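Local coordinates for protein pseudoperoxidase (Leishmania major, PDB 5VIA) that binds heme b with an axial ligand on each side of the iron and is a pseudoperoxidase of the heme peroxidase family, at residues E28-P31 / D32-A35; A34-S37 / I38-A41; D67-A70 / G71-Y75. One frame throughout, in Å; residues are numbered along the deposited sequence.

Contact 1 (E28-P31 / D32-A35). With HEM (protoporphyrin IX containing Fe), chain B.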
ATOM      1  N   GLU A  28      14.044   8.945  -8.345  1.00 47.23           N
ATOM      2  CA  GLU A  28      15.407   8.651  -8.763  1.00 50.05           C
ATOM      3  C   GLU A  28      16.451   9.134  -7.749  1.00 50.74           C
ATOM      4  O   GLU A  28      17.528   8.546  -7.636  1.00 52.88           O
ATOM      5  CB  GLU A  28      15.669   9.200 -10.175  1.00 52.70           C
ATOM      6  CG  GLU A  28      15.030   8.330 -11.261  1.00 52.57           C
ATOM      7  CD  GLU A  28      14.871   9.029 -12.598  1.00 54.78           C
ATOM      8  OE1 GLU A  28      15.431  10.127 -12.790  1.00 58.09           O
ATOM      9  OE2 GLU A  28      14.176   8.466 -13.467  1.00 57.61           O
ATOM     10  N   PHE A  29      16.125  10.187  -7.002  1.00 47.77           N
ATOM     11  CA  PHE A  29      17.021  10.691  -5.956  1.00 48.77           C
ATOM     12  C   PHE A  29      16.636  10.180  -4.571  1.00 48.91           C
ATOM     13  O   PHE A  29      17.494  10.047  -3.696  1.00 49.22           O
ATOM     14  CB  PHE A  29      17.062  12.219  -5.957  1.00 53.15           C
ATOM     15  CG  PHE A  29      18.058  12.795  -6.920  1.00 57.02           C
ATOM     16  CD1 PHE A  29      19.422  12.611  -6.715  1.00 58.23           C
ATOM     17  CD2 PHE A  29      17.637  13.522  -8.027  1.00 58.32           C
ATOM     18  CE1 PHE A  29      20.353  13.134  -7.600  1.00 60.02           C
ATOM     19  CE2 PHE A  29      18.557  14.050  -8.915  1.00 61.96           C
ATOM     20  CZ  PHE A  29      19.924  13.860  -8.699  1.00 62.25           C
ATOM     21  N   ARG A  30      15.346   9.901  -4.382  1.00 42.45           N
ATOM     22  CA  ARG A  30      14.839   9.327  -3.140  1.00 41.99           C
ATOM     23  C   ARG A  30      14.111   8.014  -3.453  1.00 40.42           C
ATOM     24  O   ARG A  30      12.878   7.968  -3.431  1.00 38.44           O
ATOM     25  CB  ARG A  30      13.863  10.298  -2.453  1.00 41.21           C
ATOM     26  CG  ARG A  30      14.501  11.582  -1.908  1.00 46.65           C
ATOM     27  CD  ARG A  30      15.303  11.311  -0.637  1.00 47.82           C
ATOM     28  NE  ARG A  30      14.516  10.548   0.337  1.00 48.67           N
ATOM     29  CZ  ARG A  30      13.993  11.047   1.456  1.00 49.19           C
ATOM     30  NH1 ARG A  30      14.167  12.322   1.774  1.00 50.80           N
ATOM     31  NH2 ARG A  30      13.288  10.261   2.263  1.00 48.69           N
ATOM     32  N   PRO A  31      14.877   6.948  -3.754  1.00 40.31           N
ATOM     33  CA  PRO A  31      14.315   5.659  -4.179  1.00 38.11           C
ATOM     34  C   PRO A  31      13.400   5.045  -3.138  1.00 34.48           C
ATOM     35  O   PRO A  31      12.542   4.247  -3.496  1.00 33.70           O
ATOM     36  CB  PRO A  31      15.554   4.774  -4.351  1.00 38.55           C
ATOM     37  CG  PRO A  31      16.683   5.707  -4.542  1.00 39.81           C
ATOM     38  CD  PRO A  31      16.353   6.921  -3.726  1.00 40.53           C
ATOM     39  N   ASP A  32      13.592   5.402  -1.871  1.00 39.89           N
ATOM     40  CA  ASP A  32      12.807   4.830  -0.784  1.00 37.76           C
ATOM     41  C   ASP A  32      11.373   5.339  -0.776  1.00 37.33           C
ATOM     42  O   ASP A  32      10.482   4.689  -0.226  1.00 37.53           O
ATOM     43  CB  ASP A  32      13.465   5.128   0.568  1.00 40.69           C
ATOM     44  CG  ASP A  32      13.647   6.617   0.827  1.00 46.70           C
ATOM     45  OD1 ASP A  32      14.480   7.266   0.142  1.00 49.51           O
ATOM     46  OD2 ASP A  32      12.975   7.139   1.747  1.00 48.50           O
ATOM     47  N   LEU A  33      11.157   6.508  -1.376  1.00 33.88           N
ATOM     48  CA  LEU A  33       9.839   7.149  -1.349  1.00 33.81           C
ATOM     49  C   LEU A  33       8.870   6.585  -2.380  1.00 32.79           C
ATOM     50  O   LEU A  33       7.679   6.918  -2.374  1.00 32.66           O
ATOM     51  CB  LEU A  33       9.984   8.663  -1.521  1.00 34.65           C
ATOM     52  CG  LEU A  33      10.766   9.337  -0.392  1.00 37.84           C
ATOM     53  CD1 LEU A  33      10.746  10.848  -0.533  1.00 39.82           C
ATOM     54  CD2 LEU A  33      10.187   8.913   0.952  1.00 38.81           C
ATOM     55  N   ALA A  34       9.362   5.735  -3.272  1.00 30.61           N
ATOM     56  CA  ALA A  34       8.463   5.100  -4.233  1.00 30.31           C
ATOM     57  C   ALA A  34       7.516   4.167  -3.513  1.00 31.29           C
ATOM     58  O   ALA A  34       6.285   4.226  -3.705  1.00 29.03           O
ATOM     59  CB  ALA A  34       9.246   4.353  -5.288  1.00 29.95           C
ATOM     60  N   ALA A  35       8.067   3.286  -2.682  1.00 26.94           N
ATOM     61  CA  ALA A  35       7.186   2.386  -1.945  1.00 27.56           C
ATOM     62  C   ALA A  35       6.307   3.136  -0.933  1.00 26.31           C
ATOM     63  O   ALA A  35       5.137   2.783  -0.728  1.00 26.28           O
ATOM     64  CB  ALA A  35       7.976   1.275  -1.283  1.00 27.73           C
TER
HETATM   65  CHA HEM B 500       4.395  -1.315   4.763  1.00 25.64           C
HETATM   66  CHB HEM B 500       1.286  -4.032   7.352  1.00 20.37           C
HETATM   67  CHC HEM B 500      -1.976  -3.382   3.816  1.00 21.94           C
HETATM   68  CHD HEM B 500       1.377  -1.315   0.942  1.00 23.87           C
HETATM   69  C1A HEM B 500       3.798  -2.029   5.773  1.00 23.55           C
HETATM   70  C2A HEM B 500       4.370  -2.215   7.088  1.00 21.81           C
HETATM   71  C3A HEM B 500       3.528  -2.951   7.807  1.00 19.68           C
HETATM   72  C4A HEM B 500       2.376  -3.275   6.969  1.00 19.96           C
HETATM   73  CMA HEM B 500       3.729  -3.396   9.267  1.00 26.69           C
HETATM   74  CAA HEM B 500       5.705  -1.608   7.572  1.00 22.76           C
HETATM   75  CBA HEM B 500       5.362  -0.129   7.832  1.00 17.79           C
HETATM   76  CGA HEM B 500       6.546   0.679   8.315  1.00 26.20           C
HETATM   77  O1A HEM B 500       7.084   0.360   9.404  1.00 27.38           O
HETATM   78  O2A HEM B 500       6.928   1.666   7.628  1.00 25.36           O
HETATM   79  C1B HEM B 500       0.101  -4.088   6.646  1.00 24.43           C
HETATM   80  C2B HEM B 500      -1.112  -4.772   7.029  1.00 20.83           C
HETATM   81  C3B HEM B 500      -2.035  -4.586   6.074  1.00 26.03           C
HETATM   82  C4B HEM B 500      -1.414  -3.800   5.009  1.00 26.16           C
HETATM   83  CMB HEM B 500      -1.302  -5.544   8.343  1.00 19.27           C
HETATM   84  CAB HEM B 500      -3.468  -5.171   6.142  1.00 27.17           C
HETATM   85  CBB HEM B 500      -4.505  -4.591   5.527  1.00 22.93           C
HETATM   86  C1C HEM B 500      -1.368  -2.781   2.728  1.00 20.65           C
HETATM   87  C2C HEM B 500      -1.992  -2.469   1.435  1.00 20.54           C
HETATM   88  C3C HEM B 500      -1.047  -1.890   0.646  1.00 19.91           C
HETATM   89  C4C HEM B 500       0.188  -1.827   1.414  1.00 21.01           C
HETATM   90  CMC HEM B 500      -3.483  -2.760   1.102  1.00 19.51           C
HETATM   91  CAC HEM B 500      -1.088  -1.324  -0.792  1.00 21.12           C
HETATM   92  CBC HEM B 500      -2.218  -1.192  -1.500  1.00 45.69           C
HETATM   93  C1D HEM B 500       2.516  -1.134   1.689  1.00 20.90           C
HETATM   94  C2D HEM B 500       3.758  -0.577   1.194  1.00 20.79           C
HETATM   95  C3D HEM B 500       4.705  -0.579   2.388  1.00 21.50           C
HETATM   96  C4D HEM B 500       3.935  -1.137   3.481  1.00 21.37           C
HETATM   97  CMD HEM B 500       4.064  -0.083  -0.237  1.00 22.63           C
HETATM   98  CAD HEM B 500       6.167  -0.062   2.419  1.00 19.04           C
HETATM   99  CBD HEM B 500       6.052   1.431   2.751  1.00 21.88           C
HETATM  100  CGD HEM B 500       7.408   2.086   2.861  1.00 27.99           C
HETATM  101  O1D HEM B 500       7.476   3.262   3.328  1.00 26.21           O
HETATM  102  O2D HEM B 500       8.410   1.427   2.486  1.00 21.51           O
HETATM  103  NA  HEM B 500       2.579  -2.697   5.727  1.00 21.47           N
HETATM  104  NB  HEM B 500      -0.111  -3.517   5.410  1.00 21.70           N
HETATM  105  NC  HEM B 500      -0.032  -2.373   2.673  1.00 22.92           N
HETATM  106  ND  HEM B 500       2.660  -1.466   3.033  1.00 21.48           N
HETATM  107 FE   HEM B 500       1.267  -2.475   4.263  1.00 28.24          FE
HETATM  108  O   HOH W   1      10.720   2.366  -2.919  1.00 28.58           O
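Arg30 reaches round a turn and takes hold of Asp32 side-on. Its NE bonds to OD1 of Asp32 at 3.3 Å, and its NH2 bonds to OD2 of Asp32 at 3.2 Å. The pair is a salt bridge with one nitrogen for each oxygen. Both oxygens use their syn lone pairs, and the guanidinium and carboxylate planes lie only 12° apart. The Asp32 carboxylate is placed for this by a first torsion that sets CG between the backbone N and the carbonyl carbon (chi1 58°). The arginine chain bends at chi2 and chi3 to bring its head back over the turn.

The tight side of the contact belongs to Leu33, which is buried. Its CD1 sits over one guanidinium face, offset toward the rim and 3.8 Å from CZ of Arg30. The same methyl lies 3.7 Å from CB of Arg30, and CD2 of Leu33 comes within 3.6 Å of NH2 of Arg30. The backbone is a type I beta turn from Arg30 to Leu33, closed by Leu33 N to Arg30 O at 3.1 Å.

The other side is looser. Arg30, Pro31 and Asp32 are all partly exposed.

A water joins O of Pro31 to N of Ala35, 2.8 Å from that nitrogen, so both backbone groups have a partner in the first part of helix 33-49. O of Ala35 lies 3.1 Å from the heme methyl CMD, so the stretch ends at the pocket wall.

NH2 of Arg30 also forms a salt bridge with OD2 of Asp68, so its charge is probably shared between two carboxylates. The turn links helix 16-29 to helix 33-49. Leu33 rests on Asp68 and Ile72 of helix 67-79, while Pro31 and Ala34 touch Tyr99 of helix 85-99.

Contact 2 (A34-S37 / I38-A41). With HEM (protoporphyrin IX containing Fe), chain B.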
ATOM      1  N   ALA A  34       9.362   5.735  -3.272  1.00 30.61           N
ATOM      2  CA  ALA A  34       8.463   5.100  -4.233  1.00 30.31           C
ATOM      3  C   ALA A  34       7.516   4.167  -3.513  1.00 31.29           C
ATOM      4  O   ALA A  34       6.285   4.226  -3.705  1.00 29.03           O
ATOM      5  CB  ALA A  34       9.246   4.353  -5.288  1.00 29.95           C
ATOM      6  N   ALA A  35       8.067   3.286  -2.682  1.00 26.94           N
ATOM      7  CA  ALA A  35       7.186   2.386  -1.945  1.00 27.56           C
ATOM      8  C   ALA A  35       6.307   3.136  -0.933  1.00 26.31           C
ATOM      9  O   ALA A  35       5.137   2.783  -0.728  1.00 26.28           O
ATOM     10  CB  ALA A  35       7.976   1.275  -1.283  1.00 27.73           C
ATOM     11  N   THR A  36       6.848   4.169  -0.295  1.00 26.55           N
ATOM     12  CA  THR A  36       6.032   4.940   0.641  1.00 26.32           C
ATOM     13  C   THR A  36       4.860   5.631  -0.092  1.00 29.07           C
ATOM     14  O   THR A  36       3.749   5.743   0.453  1.00 27.22           O
ATOM     15  CB  THR A  36       6.857   5.968   1.422  1.00 28.36           C
ATOM     16  OG1 THR A  36       8.111   5.385   1.819  1.00 28.57           O
ATOM     17  CG2 THR A  36       6.079   6.404   2.666  1.00 29.22           C
ATOM     18  N   SER A  37       5.094   6.071  -1.328  1.00 27.18           N
ATOM     19  CA  SER A  37       4.028   6.685  -2.110  1.00 26.79           C
ATOM     20  C   SER A  37       2.952   5.655  -2.448  1.00 27.45           C
ATOM     21  O   SER A  37       1.771   5.992  -2.528  1.00 28.44           O
ATOM     22  CB  SER A  37       4.579   7.323  -3.384  1.00 27.96           C
ATOM     23  OG  SER A  37       5.603   8.266  -3.077  1.00 29.98           O
ATOM     24  N   ILE A  38       3.355   4.402  -2.633  1.00 26.46           N
ATOM     25  CA  ILE A  38       2.399   3.331  -2.890  1.00 26.44           C
ATOM     26  C   ILE A  38       1.586   3.087  -1.629  1.00 26.46           C
ATOM     27  O   ILE A  38       0.359   2.992  -1.690  1.00 24.98           O
ATOM     28  CB  ILE A  38       3.090   2.020  -3.311  1.00 24.93           C
ATOM     29  CG1 ILE A  38       3.767   2.195  -4.667  1.00 26.00           C
ATOM     30  CG2 ILE A  38       2.078   0.852  -3.341  1.00 24.65           C
ATOM     31  CD1 ILE A  38       4.626   1.010  -5.059  1.00 25.25           C
ATOM     32  N   ARG A  39       2.266   3.008  -0.481  1.00 25.92           N
ATOM     33  CA  ARG A  39       1.562   2.839   0.780  1.00 26.51           C
ATOM     34  C   ARG A  39       0.530   3.955   0.976  1.00 27.75           C
ATOM     35  O   ARG A  39      -0.575   3.707   1.443  1.00 27.24           O
ATOM     36  CB  ARG A  39       2.520   2.821   1.975  1.00 27.32           C
ATOM     37  CG  ARG A  39       1.735   2.853   3.288  1.00 30.79           C
ATOM     38  CD  ARG A  39       2.543   2.439   4.507  1.00 31.77           C
ATOM     39  NE  ARG A  39       3.380   3.502   4.993  1.00 36.19           N
ATOM     40  CZ  ARG A  39       3.020   4.393   5.908  1.00 34.75           C
ATOM     41  NH1 ARG A  39       1.807   4.364   6.439  1.00 33.96           N
ATOM     42  NH2 ARG A  39       3.882   5.316   6.278  1.00 30.56           N
ATOM     43  N   THR A  40       0.910   5.172   0.600  1.00 27.11           N
ATOM     44  CA  THR A  40       0.031   6.328   0.708  1.00 27.16           C
ATOM     45  C   THR A  40      -1.304   6.154  -0.030  1.00 27.98           C
ATOM     46  O   THR A  40      -2.322   6.680   0.408  1.00 28.39           O
ATOM     47  CB  THR A  40       0.755   7.576   0.218  1.00 31.80           C
ATOM     48  OG1 THR A  40       1.944   7.752   1.001  1.00 31.75           O
ATOM     49  CG2 THR A  40      -0.106   8.792   0.398  1.00 34.86           C
ATOM     50  N   ALA A  41      -1.312   5.421  -1.139  1.00 26.99           N
ATOM     51  CA  ALA A  41      -2.573   5.205  -1.849  1.00 27.18           C
ATOM     52  C   ALA A  41      -3.512   4.397  -0.970  1.00 27.46           C
ATOM     53  O   ALA A  41      -4.728   4.627  -0.973  1.00 25.97           O
ATOM     54  CB  ALA A  41      -2.345   4.509  -3.163  1.00 26.88           C
TER
HETATM   55  CHA HEM B 500       4.395  -1.315   4.763  1.00 25.64           C
HETATM   56  CHB HEM B 500       1.286  -4.032   7.352  1.00 20.37           C
HETATM   57  CHC HEM B 500      -1.976  -3.382   3.816  1.00 21.94           C
HETATM   58  CHD HEM B 500       1.377  -1.315   0.942  1.00 23.87           C
HETATM   59  C1A HEM B 500       3.798  -2.029   5.773  1.00 23.55           C
HETATM   60  C2A HEM B 500       4.370  -2.215   7.088  1.00 21.81           C
HETATM   61  C3A HEM B 500       3.528  -2.951   7.807  1.00 19.68           C
HETATM   62  C4A HEM B 500       2.376  -3.275   6.969  1.00 19.96           C
HETATM   63  CMA HEM B 500       3.729  -3.396   9.267  1.00 26.69           C
HETATM   64  CAA HEM B 500       5.705  -1.608   7.572  1.00 22.76           C
HETATM   65  CBA HEM B 500       5.362  -0.129   7.832  1.00 17.79           C
HETATM   66  CGA HEM B 500       6.546   0.679   8.315  1.00 26.20           C
HETATM   67  O1A HEM B 500       7.084   0.360   9.404  1.00 27.38           O
HETATM   68  O2A HEM B 500       6.928   1.666   7.628  1.00 25.36           O
HETATM   69  C1B HEM B 500       0.101  -4.088   6.646  1.00 24.43           C
HETATM   70  C2B HEM B 500      -1.112  -4.772   7.029  1.00 20.83           C
HETATM   71  C3B HEM B 500      -2.035  -4.586   6.074  1.00 26.03           C
HETATM   72  C4B HEM B 500      -1.414  -3.800   5.009  1.00 26.16           C
HETATM   73  CMB HEM B 500      -1.302  -5.544   8.343  1.00 19.27           C
HETATM   74  CAB HEM B 500      -3.468  -5.171   6.142  1.00 27.17           C
HETATM   75  CBB HEM B 500      -4.505  -4.591   5.527  1.00 22.93           C
HETATM   76  C1C HEM B 500      -1.368  -2.781   2.728  1.00 20.65           C
HETATM   77  C2C HEM B 500      -1.992  -2.469   1.435  1.00 20.54           C
HETATM   78  C3C HEM B 500      -1.047  -1.890   0.646  1.00 19.91           C
HETATM   79  C4C HEM B 500       0.188  -1.827   1.414  1.00 21.01           C
HETATM   80  CMC HEM B 500      -3.483  -2.760   1.102  1.00 19.51           C
HETATM   81  CAC HEM B 500      -1.088  -1.324  -0.792  1.00 21.12           C
HETATM   82  CBC HEM B 500      -2.218  -1.192  -1.500  1.00 45.69           C
HETATM   83  C1D HEM B 500       2.516  -1.134   1.689  1.00 20.90           C
HETATM   84  C2D HEM B 500       3.758  -0.577   1.194  1.00 20.79           C
HETATM   85  C3D HEM B 500       4.705  -0.579   2.388  1.00 21.50           C
HETATM   86  C4D HEM B 500       3.935  -1.137   3.481  1.00 21.37           C
HETATM   87  CMD HEM B 500       4.064  -0.083  -0.237  1.00 22.63           C
HETATM   88  CAD HEM B 500       6.167  -0.062   2.419  1.00 19.04           C
HETATM   89  CBD HEM B 500       6.052   1.431   2.751  1.00 21.88           C
HETATM   90  CGD HEM B 500       7.408   2.086   2.861  1.00 27.99           C
HETATM   91  O1D HEM B 500       7.476   3.262   3.328  1.00 26.21           O
HETATM   92  O2D HEM B 500       8.410   1.427   2.486  1.00 21.51           O
HETATM   93  NA  HEM B 500       2.579  -2.697   5.727  1.00 21.47           N
HETATM   94  NB  HEM B 500      -0.111  -3.517   5.410  1.00 21.70           N
HETATM   95  NC  HEM B 500      -0.032  -2.373   2.673  1.00 22.92           N
HETATM   96  ND  HEM B 500       2.660  -1.466   3.033  1.00 21.48           N
HETATM   97 FE   HEM B 500       1.267  -2.475   4.263  1.00 28.24          FE
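Thr36 and Thr40 meet one turn apart on helix 33-49. O of Thr36 accepts two bonds from Thr40: one from OG1 at 2.8 Å and one from the backbone N at 2.9 Å. The two donors approach from opposite faces of the carbonyl plane. The hydroxyl of Thr40 therefore gives its proton to its own helix.

Arg39 can be followed outward along the heme. CB of Arg39 lies 3.5 Å from O of Thr36. The same CB of Arg39 is 3.7 Å from C2D of the heme. CG leaves anti to the backbone N (chi1 172°), and the chain runs extended as far as CD. CD of Arg39 is 4.0 Å from C4D of the heme. The chain then bends at chi3, and NE of Arg39 comes 4.1 Å from CBD of the heme, on a propionate arm. That carbon lies at the guanidinium edge, near its plane. CG2 of Thr36 approaches the head obliquely. At the tip, NH1 bonds to the carbonyls of Cys60 and Val62, and NH2 bonds to that of Arg64.

Thr36 binds the heme directly. Its OG1 donates to O1D of the propionate at 2.7 Å. O of Asp32 is a second acceptor beside the same hydroxyl, so the one proton would have to be shared. CG2 of Ile38 meets the heme methyl CMD at 3.8 Å.

The chemistry is split along this helix. One threonine holds a heme carboxylate, while the arginine lays its aliphatic part against the porphyrin. Its guanidinium is used on backbone oxygens, including that of Cys60, an axial ligand of the heme iron, which is consistent with holding the chain beside that ligand in place.

Contact 3 (D67-A70 / G71-Y75)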
ATOM      1  N   ASP A  67       5.884  12.304   5.856  1.00 37.78           N
ATOM      2  CA  ASP A  67       6.372  13.675   5.664  1.00 43.29           C
ATOM      3  C   ASP A  67       7.122  13.854   4.345  1.00 42.27           C
ATOM      4  O   ASP A  67       6.927  14.850   3.638  1.00 42.74           O
ATOM      5  CB  ASP A  67       7.291  14.109   6.817  1.00 46.00           C
ATOM      6  CG  ASP A  67       6.526  14.584   8.047  1.00 50.55           C
ATOM      7  OD1 ASP A  67       5.294  14.771   7.961  1.00 50.11           O
ATOM      8  OD2 ASP A  67       7.170  14.796   9.106  1.00 54.92           O
ATOM      9  N   ASP A  68       7.997  12.901   4.031  1.00 42.41           N
ATOM     10  CA  ASP A  68       8.822  13.005   2.834  1.00 42.06           C
ATOM     11  C   ASP A  68       7.945  12.825   1.587  1.00 40.93           C
ATOM     12  O   ASP A  68       8.111  13.542   0.596  1.00 41.01           O
ATOM     13  CB  ASP A  68       9.983  12.000   2.874  1.00 44.00           C
ATOM     14  CG  ASP A  68      11.081  12.399   3.857  1.00 48.18           C
ATOM     15  OD1 ASP A  68      11.194  13.595   4.191  1.00 50.21           O
ATOM     16  OD2 ASP A  68      11.850  11.514   4.294  1.00 48.84           O
ATOM     17  N   VAL A  69       6.996  11.892   1.649  1.00 37.10           N
ATOM     18  CA  VAL A  69       6.008  11.742   0.575  1.00 37.85           C
ATOM     19  C   VAL A  69       5.197  13.016   0.382  1.00 38.79           C
ATOM     20  O   VAL A  69       4.963  13.433  -0.749  1.00 38.37           O
ATOM     21  CB  VAL A  69       5.043  10.569   0.836  1.00 37.96           C
ATOM     22  CG1 VAL A  69       3.839  10.619  -0.115  1.00 38.25           C
ATOM     23  CG2 VAL A  69       5.779   9.276   0.657  1.00 36.63           C
ATOM     24  N   ALA A  70       4.782  13.639   1.485  1.00 41.29           N
ATOM     25  CA  ALA A  70       4.035  14.886   1.404  1.00 41.47           C
ATOM     26  C   ALA A  70       4.896  15.953   0.746  1.00 43.63           C
ATOM     27  O   ALA A  70       4.382  16.828   0.051  1.00 45.61           O
ATOM     28  CB  ALA A  70       3.582  15.334   2.774  1.00 43.18           C
ATOM     29  N   GLY A  71       6.205  15.876   0.978  1.00 41.46           N
ATOM     30  CA  GLY A  71       7.164  16.716   0.278  1.00 42.37           C
ATOM     31  C   GLY A  71       7.050  16.581  -1.237  1.00 41.72           C
ATOM     32  O   GLY A  71       6.958  17.584  -1.944  1.00 44.35           O
ATOM     33  N   ILE A  72       7.055  15.350  -1.740  1.00 39.94           N
ATOM     34  CA  ILE A  72       6.924  15.116  -3.180  1.00 41.87           C
ATOM     35  C   ILE A  72       5.548  15.553  -3.716  1.00 40.98           C
ATOM     36  O   ILE A  72       5.448  16.154  -4.790  1.00 42.08           O
ATOM     37  CB  ILE A  72       7.212  13.630  -3.535  1.00 41.42           C
ATOM     38  CG1 ILE A  72       8.684  13.292  -3.243  1.00 42.29           C
ATOM     39  CG2 ILE A  72       6.876  13.329  -5.002  1.00 38.76           C
ATOM     40  CD1 ILE A  72       9.133  11.934  -3.779  1.00 42.87           C
ATOM     41  N   MET A  73       4.495  15.259  -2.958  1.00 46.35           N
ATOM     42  CA  MET A  73       3.141  15.649  -3.331  1.00 47.37           C
ATOM     43  C   MET A  73       3.019  17.155  -3.478  1.00 49.10           C
ATOM     44  O   MET A  73       2.347  17.640  -4.391  1.00 51.10           O
ATOM     45  CB  MET A  73       2.141  15.174  -2.278  1.00 48.89           C
ATOM     46  CG  MET A  73       2.146  13.687  -2.021  1.00 49.55           C
ATOM     47  SD  MET A  73       1.544  12.743  -3.428  1.00 52.47           S
ATOM     48  CE  MET A  73       1.239  11.153  -2.650  1.00 46.57           C
ATOM     49  N   ASN A  74       3.662  17.892  -2.572  1.00 49.41           N
ATOM     50  CA  ASN A  74       3.680  19.346  -2.646  1.00 53.00           C
ATOM     51  C   ASN A  74       4.428  19.824  -3.885  1.00 54.22           C
ATOM     52  O   ASN A  74       4.042  20.818  -4.504  1.00 54.64           O
ATOM     53  CB  ASN A  74       4.299  19.964  -1.381  1.00 56.30           C
ATOM     54  CG  ASN A  74       3.464  19.714  -0.126  1.00 55.78           C
ATOM     55  OD1 ASN A  74       2.253  19.477  -0.204  1.00 53.29           O
ATOM     56  ND2 ASN A  74       4.114  19.765   1.039  1.00 56.91           N
ATOM     57  N   TYR A  75       5.503  19.121  -4.242  1.00 54.22           N
ATOM     58  CA  TYR A  75       6.249  19.462  -5.450  1.00 55.59           C
ATOM     59  C   TYR A  75       5.391  19.234  -6.686  1.00 53.72           C
ATOM     60  O   TYR A  75       5.319  20.091  -7.562  1.00 55.80           O
ATOM     61  CB  TYR A  75       7.543  18.656  -5.577  1.00 55.81           C
ATOM     62  CG  TYR A  75       8.261  18.932  -6.879  1.00 58.92           C
ATOM     63  CD1 TYR A  75       9.061  20.054  -7.022  1.00 61.69           C
ATOM     64  CD2 TYR A  75       8.126  18.078  -7.970  1.00 59.67           C
ATOM     65  CE1 TYR A  75       9.708  20.319  -8.205  1.00 64.95           C
ATOM     66  CE2 TYR A  75       8.773  18.341  -9.164  1.00 62.17           C
ATOM     67  CZ  TYR A  75       9.562  19.459  -9.271  1.00 65.04           C
ATOM     68  OH  TYR A  75      10.211  19.732 -10.455  1.00 69.97           O
TER
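Val69 and Met73 lie side by side and point the same way from helix 67-79. CG1 of Val69 touches CE of Met73 at 3.7 Å. CG of Met73 also lies close to the backbone, 3.1 Å from O of Val69. The methionine chain bends at chi2 (-68°) and is extended at chi3, so the terminal methyl CE, not the sulfur, lies against the valine.

The backbone sets this spacing. N of Met73 bonds to O of Val69 at 2.9 Å. N of Gly71 bonds to O of Asp67, and N of Ile72 to O of Asp68. The next bond runs from N of Asn74 to O of Ala70 at 2.9 Å.

Farther out, other helices hold the buried residues. Val69 packs on Thr36 and Thr40 of helix 33-49, and Met73 on Ala89 and Ala92 of helix 85-99. Ile72 meets Leu33, Gln26 and Phe27. OD2 of Asp68 pairs with Arg30.

The chemistry is thus divided by face. Val69, Ile72 and Met73 are buried against neighbouring helices, while Asp67, Asp68, Gly71 and Asn74 are exposed. This is plain amphipathic helix packing.

In the fold
From the N terminus, helix 16-29 ends in contact 1, whose turn leads straight into helix 33-49. Contact 2 begins where contact 1 finishes and continues down the same helix past the heme. The chain then passes the heme ligand Cys60 and returns as helix 67-79, which holds contact 3. Contacts 1 and 2 overlap at Ala34 and Ala35, and contact 3 follows both in series. None nests or crosses. They meet in space instead. Helix 67-79 meets contact 1 by a salt bridge and apolar packing, and contact 2 by packing alone. Helix 67-79 thus touches both the turn and the heme-lining helix.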